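Long-range contacts in pectate lyase 1 (Juniperus ashei, PDB 1PXZ), which cleaves polygalacturonan by elimination with low pectate lyase activity, uses calcium as cofactor, and is a major allergen of cedar pollen: residues 19-24 and 162-167; 80-85 and 132-137; 265-270 and 302-307. All coordinates share one frame; numbering follows the deposited sequence.

Contact 1 (19-24 and 162-167); sequences MKLADC and WIDHNS
On the outer wall of the parallel beta-helix, Trp162 of strand 161-164 meets Leu21 in a 3-10 segment of the N-terminal loop. The indole reaches out from the strand with CG anti to the backbone N (chi1 -175°), and chi2 of 21° turns its six-membered ring toward the 3-10 segment. Its far edge faces the Leu21 carbonyl: Leu21 O lies in the ring plane, 3.3 Å from Trp162 CZ3 and 3.4 Å from Trp162 CH2. That oxygen already accepts the Cys24 N-H of its own turn at 3.0 Å, measured from Cys24 N to Leu21 O. The leucine side chain comes in beside the same corner of the indole, Leu21 CD1 standing 3.8 Å from Trp162 CH2. From the strand side, Asp164 CB lies 3.5 Å above the plane of the Trp162 ring, toward its rim. The carboxylate of Asp164 is taken up by Ser188, Asn189 and His119. The bond from Trp162 NE1 to Ser188 OG probably helps to fix the indole's rotation, and Asp164 OD1, which also bonds that hydroxyl, links the two side chains. Cys24 is joined to Cys7 by a disulfide. Five buried residues thus join the loop to the beta-helix through contacts of carbon with carbon and of carbon with oxygen, and the slightly positive rim of the indole is probably favourable next to the carbonyl oxygen.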
# COMPACT_ATOMS: atom_id res chain seq x y z
N MET A 19 16.70 0.42 11.97
CA MET A 19 16.55 -0.66 10.99
C MET A 19 15.90 -1.91 11.56
O MET A 19 15.67 -2.90 10.86
CB MET A 19 17.92 -1.00 10.39
CG MET A 19 18.51 0.19 9.62
SD MET A 19 19.96 -0.37 8.73
CE MET A 19 20.41 1.02 7.71
N LYS A 20 15.59 -1.89 12.86
CA LYS A 20 14.86 -3.04 13.41
C LYS A 20 13.53 -3.22 12.70
O LYS A 20 13.06 -4.35 12.56
CB LYS A 20 14.62 -2.84 14.90
CG LYS A 20 13.96 -4.01 15.61
CD LYS A 20 14.06 -3.84 17.11
CE LYS A 20 13.74 -5.15 17.81
NZ LYS A 20 13.06 -4.91 19.11
N LEU A 21 12.93 -2.12 12.27
CA LEU A 21 11.68 -2.18 11.49
C LEU A 21 11.72 -3.22 10.39
O LEU A 21 10.76 -3.95 10.14
CB LEU A 21 11.41 -0.78 10.89
CG LEU A 21 10.16 -0.67 10.02
CD1 LEU A 21 8.89 -0.81 10.85
CD2 LEU A 21 10.17 0.64 9.23
N ALA A 22 12.86 -3.32 9.70
CA ALA A 22 12.92 -4.19 8.54
C ALA A 22 12.84 -5.68 8.92
O ALA A 22 12.62 -6.51 8.04
CB ALA A 22 14.18 -3.93 7.72
N ASP A 23 13.01 -6.02 10.18
CA ASP A 23 12.90 -7.43 10.58
C ASP A 23 11.46 -7.83 10.85
O ASP A 23 11.20 -8.97 11.27
CB ASP A 23 13.69 -7.70 11.86
CG ASP A 23 15.17 -7.41 11.73
OD1 ASP A 23 15.68 -7.47 10.59
OD2 ASP A 23 15.83 -7.10 12.75
N CYS A 24 10.49 -6.94 10.67
CA CYS A 24 9.18 -7.17 11.28
C CYS A 24 8.04 -7.27 10.29
O CYS A 24 6.87 -7.32 10.72
CB CYS A 24 8.93 -6.01 12.26
SG CYS A 24 10.15 -6.00 13.62
N TRP A 162 6.99 -3.13 0.81
CA TRP A 162 6.23 -3.02 2.06
C TRP A 162 5.81 -1.56 2.21
O TRP A 162 6.69 -0.71 2.30
CB TRP A 162 7.08 -3.50 3.22
CG TRP A 162 6.43 -3.57 4.56
CD1 TRP A 162 5.09 -3.64 4.85
CD2 TRP A 162 7.12 -3.58 5.81
NE1 TRP A 162 4.92 -3.69 6.23
CE2 TRP A 162 6.16 -3.66 6.83
CE3 TRP A 162 8.49 -3.54 6.15
CZ2 TRP A 162 6.51 -3.69 8.18
CZ3 TRP A 162 8.82 -3.57 7.50
CH2 TRP A 162 7.85 -3.64 8.49
N ILE A 163 4.51 -1.34 2.21
CA ILE A 163 3.97 0.02 2.40
C ILE A 163 3.33 0.07 3.78
O ILE A 163 2.28 -0.57 3.96
CB ILE A 163 3.00 0.32 1.26
CG1 ILE A 163 3.71 0.24 -0.11
CG2 ILE A 163 2.29 1.66 1.42
CD1 ILE A 163 2.64 0.19 -1.19
N ASP A 164 3.94 0.78 4.74
CA ASP A 164 3.58 0.62 6.14
C ASP A 164 3.47 1.94 6.90
O ASP A 164 4.37 2.78 6.80
CB ASP A 164 4.67 -0.23 6.82
CG ASP A 164 4.40 -0.59 8.25
OD1 ASP A 164 3.45 -1.34 8.57
OD2 ASP A 164 5.17 -0.09 9.10
N HIS A 165 2.39 2.08 7.67
CA HIS A 165 2.20 3.25 8.51
C HIS A 165 2.26 4.56 7.74
O HIS A 165 2.77 5.55 8.28
CB HIS A 165 3.26 3.25 9.63
CG HIS A 165 2.84 2.47 10.86
ND1 HIS A 165 1.81 2.86 11.68
CD2 HIS A 165 3.32 1.33 11.41
CE1 HIS A 165 1.67 2.00 12.68
NE2 HIS A 165 2.58 1.04 12.54
N ASN A 166 1.74 4.62 6.52
CA ASN A 166 1.60 5.92 5.86
C ASN A 166 0.21 6.49 6.04
O ASN A 166 -0.73 5.74 6.25
CB ASN A 166 1.88 5.78 4.36
CG ASN A 166 3.27 5.17 4.22
OD1 ASN A 166 4.24 5.87 4.52
ND2 ASN A 166 3.35 3.93 3.81
N SER A 167 0.10 7.81 5.92
CA SER A 167 -1.18 8.51 5.90
C SER A 167 -1.47 9.01 4.50
O SER A 167 -0.77 9.89 3.99
CB SER A 167 -1.12 9.67 6.91
OG SER A 167 -1.17 9.11 8.22

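Contact 2 (80-85 and 132-137); sequences LKMPLY and GDVLVS
Met82 and Val134 cross at an angle, the methionine bending round the valine so that its terminal methyl ends between Val134 and Gly132. Two successive bends (chi2 -69°, chi3 -72°) fold the chain back: Met82 CE lies 3.5 Å from Val134 CG2, a tight carbon pair, and Met82 CB is 3.7 Å from that same methyl. Gly132, having no side chain, lets Met82 CE approach its CA to 3.6 Å. The other methyl, Val134 CG1, stands 3.8 Å from Pro83 O, a carbonyl that also accepts a hydrogen bond from Arg59. Met82 and Pro83 belong to an IgE-binding region. At Tyr85 the CB faces the backbone, 3.4 Å from Val136 O, while the ring turns to meet Phe109 and Val145. Residues 82-85 and 132-136 run 22° apart, end to end, and two waters bridge the backbones near Tyr85. Water 1 accepts from Tyr85 N and donates to Leu135 O at 2.7 Å; water 2 donates to Val136 O at 2.6 Å and weakly to Tyr85 O. The 132-137 hairpin strand is therefore held beside edge strand 84-85 by apolar side chains and bridging water rather than by direct backbone bonds between the two segments.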
# COMPACT_ATOMS: atom_id res chain seq x y z
N LEU A 80 7.26 17.63 -5.56
CA LEU A 80 8.14 17.15 -6.63
C LEU A 80 7.81 17.74 -7.98
O LEU A 80 6.66 18.11 -8.26
CB LEU A 80 8.08 15.62 -6.71
CG LEU A 80 8.51 14.87 -5.45
CD1 LEU A 80 8.04 13.43 -5.53
CD2 LEU A 80 10.02 14.94 -5.27
N LYS A 81 8.80 17.83 -8.87
CA LYS A 81 8.55 18.44 -10.17
C LYS A 81 8.21 17.40 -11.24
O LYS A 81 7.63 17.76 -12.26
CB LYS A 81 9.76 19.22 -10.67
CG LYS A 81 10.15 20.45 -9.85
CD LYS A 81 11.18 21.24 -10.63
CE LYS A 81 11.51 22.57 -9.98
NZ LYS A 81 11.88 22.45 -8.56
N MET A 82 8.59 16.16 -10.98
CA MET A 82 8.29 15.04 -11.87
C MET A 82 8.06 13.78 -11.03
O MET A 82 8.40 13.80 -9.84
CB MET A 82 9.44 14.80 -12.85
CG MET A 82 9.60 15.93 -13.88
SD MET A 82 8.26 16.01 -15.07
CE MET A 82 8.60 14.55 -16.06
N PRO A 83 7.50 12.73 -11.59
CA PRO A 83 7.37 11.48 -10.81
C PRO A 83 8.69 11.07 -10.19
O PRO A 83 9.75 11.17 -10.81
CB PRO A 83 6.96 10.47 -11.89
CG PRO A 83 6.19 11.30 -12.88
CD PRO A 83 6.98 12.60 -12.96
N LEU A 84 8.70 10.65 -8.93
CA LEU A 84 9.93 10.21 -8.30
C LEU A 84 10.02 8.69 -8.42
O LEU A 84 9.21 8.02 -7.77
CB LEU A 84 9.95 10.60 -6.84
CG LEU A 84 11.06 9.99 -5.98
CD1 LEU A 84 12.43 10.22 -6.61
CD2 LEU A 84 11.01 10.57 -4.57
N TYR A 85 10.96 8.22 -9.23
CA TYR A 85 11.22 6.79 -9.30
C TYR A 85 12.19 6.40 -8.19
O TYR A 85 13.27 6.99 -8.07
CB TYR A 85 11.79 6.45 -10.68
CG TYR A 85 10.66 6.45 -11.68
CD1 TYR A 85 9.92 5.29 -11.86
CD2 TYR A 85 10.37 7.60 -12.40
CE1 TYR A 85 8.88 5.26 -12.77
CE2 TYR A 85 9.33 7.56 -13.31
CZ TYR A 85 8.60 6.41 -13.49
OH TYR A 85 7.56 6.39 -14.40
N GLY A 132 7.91 14.41 -19.75
CA GLY A 132 9.18 15.11 -19.55
C GLY A 132 10.30 14.14 -19.20
O GLY A 132 10.04 12.96 -18.95
N ASP A 133 11.54 14.64 -19.19
CA ASP A 133 12.69 13.80 -18.84
C ASP A 133 12.85 13.69 -17.33
O ASP A 133 12.58 14.62 -16.54
CB ASP A 133 13.99 14.39 -19.40
CG ASP A 133 14.13 14.27 -20.90
OD1 ASP A 133 13.62 13.28 -21.46
OD2 ASP A 133 14.76 15.16 -21.51
N VAL A 134 13.32 12.53 -16.88
CA VAL A 134 13.51 12.28 -15.46
C VAL A 134 14.71 11.37 -15.23
O VAL A 134 14.87 10.42 -16.00
CB VAL A 134 12.31 11.55 -14.82
CG1 VAL A 134 12.55 11.44 -13.31
CG2 VAL A 134 10.97 12.21 -15.08
N LEU A 135 15.51 11.60 -14.20
CA LEU A 135 16.51 10.63 -13.80
C LEU A 135 15.80 9.44 -13.13
O LEU A 135 15.45 9.50 -11.95
CB LEU A 135 17.58 11.22 -12.87
CG LEU A 135 18.70 10.22 -12.57
CD1 LEU A 135 19.86 10.36 -13.56
CD2 LEU A 135 19.21 10.36 -11.14
N VAL A 136 15.60 8.39 -13.93
CA VAL A 136 14.86 7.22 -13.45
C VAL A 136 15.67 6.60 -12.32
O VAL A 136 15.15 6.37 -11.23
CB VAL A 136 14.57 6.23 -14.59
CG1 VAL A 136 13.99 4.94 -14.03
CG2 VAL A 136 13.59 6.83 -15.60
N SER A 137 16.96 6.35 -12.55
CA SER A 137 17.85 5.97 -11.47
C SER A 137 19.29 6.34 -11.84
O SER A 137 19.57 6.65 -13.00
CB SER A 137 17.82 4.46 -11.16
OG SER A 137 18.54 3.75 -12.17
O HOH W 1 13.46 9.35 -10.07
O HOH W 2 15.16 5.13 -8.92

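Contact 3 (265-270 and 302-307); sequences GNSFTA and AFINGA
Ser267, Phe268 and Thr269 pair in parallel register with Ala302, Phe303 and Ile304, the strand axes 4.8 Å apart. Backbone bonds alternate across the ladder: Ala302 N gives to Asn266 O, Phe268 N to Ala302 O (3.0 Å), Ile304 N to Phe268 O (2.8 Å) and Ala270 N to Ile304 O (3.1 Å). Ile304 O also accepts Ala307 N, closing the type I' turn; the two donors come from opposite faces of its carbonyl plane. One side chain joins the polar set: Asn305 ND2 gives a nearly straight bond to Ala270 O at 2.9 Å. It arrives 47° above the carbonyl plane, with the acceptor lying close to the plane of the Asn305 amide. Among the aromatic groups, Phe268 and Phe303 point the same way, side by side, with planes 21° apart and centroids 5.6 Å apart. They are slid so far that they barely overlap, and Phe268 CD2 touches Phe303 CE1 at 3.6 Å. Van der Waals contacts complete the pairing. On the side of Ser267 and Thr269, with chi1 -61° and an extended chi2, Ile304 CD1 reaches 3.4 Å from Thr269 OG1. Beyond the ladder the contact is apolar: the methyls of Ala270 and Ala307 meet, and Phe268 CB also nears Ala307 CB. Strand 267-269 lies between strand 244-245, whose Tyr245 ring meets Phe268, and strand 302-304; Asn266, bonded to Val240 and Asn243, probably forms a rung of the asparagine ladder known in pectate lyases.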
# COMPACT_ATOMS: atom_id res chain seq x y z
N GLY A 265 -11.14 -11.42 9.67
CA GLY A 265 -10.98 -10.57 10.83
C GLY A 265 -11.09 -9.09 10.55
O GLY A 265 -10.54 -8.27 11.32
N ASN A 266 -11.78 -8.68 9.50
CA ASN A 266 -12.02 -7.26 9.23
C ASN A 266 -13.23 -6.75 10.01
O ASN A 266 -14.06 -7.57 10.42
CB ASN A 266 -12.25 -7.06 7.73
CG ASN A 266 -10.99 -7.44 6.96
OD1 ASN A 266 -9.96 -6.79 7.17
ND2 ASN A 266 -11.07 -8.43 6.10
N SER A 267 -13.34 -5.44 10.21
CA SER A 267 -14.55 -4.89 10.83
C SER A 267 -15.15 -3.89 9.84
O SER A 267 -14.49 -2.94 9.41
CB SER A 267 -14.25 -4.24 12.17
OG SER A 267 -15.39 -3.57 12.69
N PHE A 268 -16.40 -4.13 9.43
CA PHE A 268 -17.01 -3.34 8.38
C PHE A 268 -18.21 -2.58 8.96
O PHE A 268 -19.13 -3.24 9.45
CB PHE A 268 -17.47 -4.22 7.22
CG PHE A 268 -16.47 -5.11 6.52
CD1 PHE A 268 -15.57 -4.59 5.59
CD2 PHE A 268 -16.43 -6.48 6.79
CE1 PHE A 268 -14.68 -5.45 4.96
CE2 PHE A 268 -15.54 -7.33 6.15
CZ PHE A 268 -14.66 -6.81 5.21
N THR A 269 -18.19 -1.26 8.91
CA THR A 269 -19.34 -0.45 9.33
C THR A 269 -20.01 0.13 8.10
O THR A 269 -19.44 0.96 7.39
CB THR A 269 -18.90 0.66 10.30
OG1 THR A 269 -18.34 0.04 11.47
CG2 THR A 269 -20.10 1.50 10.73
N ALA A 270 -21.22 -0.31 7.74
CA ALA A 270 -21.91 0.11 6.53
C ALA A 270 -22.47 1.53 6.62
O ALA A 270 -22.77 2.01 7.71
CB ALA A 270 -23.08 -0.82 6.16
N ALA A 302 -16.33 -8.91 11.27
CA ALA A 302 -17.39 -8.32 12.10
C ALA A 302 -18.19 -7.34 11.25
O ALA A 302 -17.57 -6.69 10.39
CB ALA A 302 -16.81 -7.66 13.33
N PHE A 303 -19.50 -7.24 11.46
CA PHE A 303 -20.36 -6.44 10.59
C PHE A 303 -21.21 -5.50 11.42
O PHE A 303 -21.89 -5.92 12.34
CB PHE A 303 -21.30 -7.31 9.72
CG PHE A 303 -20.49 -8.24 8.82
CD1 PHE A 303 -20.03 -7.80 7.61
CD2 PHE A 303 -20.19 -9.53 9.21
CE1 PHE A 303 -19.27 -8.63 6.80
CE2 PHE A 303 -19.43 -10.38 8.42
CZ PHE A 303 -18.97 -9.92 7.21
N ILE A 304 -21.15 -4.22 11.09
CA ILE A 304 -21.85 -3.22 11.89
C ILE A 304 -22.80 -2.45 10.99
O ILE A 304 -22.53 -2.25 9.80
CB ILE A 304 -20.82 -2.31 12.57
CG1 ILE A 304 -19.87 -3.08 13.51
CG2 ILE A 304 -21.49 -1.16 13.31
CD1 ILE A 304 -18.65 -2.29 13.93
N ASN A 305 -23.93 -2.02 11.55
CA ASN A 305 -24.88 -1.19 10.83
C ASN A 305 -25.39 -1.86 9.58
O ASN A 305 -25.66 -1.17 8.59
CB ASN A 305 -24.28 0.19 10.46
CG ASN A 305 -25.37 1.23 10.24
OD1 ASN A 305 -26.34 1.27 11.01
ND2 ASN A 305 -25.30 2.09 9.22
N GLY A 306 -25.57 -3.18 9.60
CA GLY A 306 -26.26 -3.81 8.47
C GLY A 306 -25.33 -4.27 7.36
O GLY A 306 -25.77 -4.77 6.32
N ALA A 307 -24.03 -4.10 7.53
CA ALA A 307 -23.06 -4.56 6.54
C ALA A 307 -23.14 -6.07 6.32
O ALA A 307 -23.36 -6.78 7.30
CB ALA A 307 -21.65 -4.22 7.02

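The three contacts are spread along the parallel beta-helix. Contact 2, with both segments between residues 24 and 162, comes within the span of chain bridged by contact 1; contact 3 follows later in series. Contacts 2 and 3 lie on opposite sides of the chain's centre, their centres about 41 Å apart, whereas contact 1 is about 24 Å from contact 2 and about 27 Å from contact 3, centre to centre. Contacts 1 and 3 both involve strands of the long parallel array, contact 2 the edge strand of the eight-strand sheet. Contacts 1 and 2 thus attach peripheral segments to the beta-helix, while contact 3 extends its parallel strand ladder by one more coil.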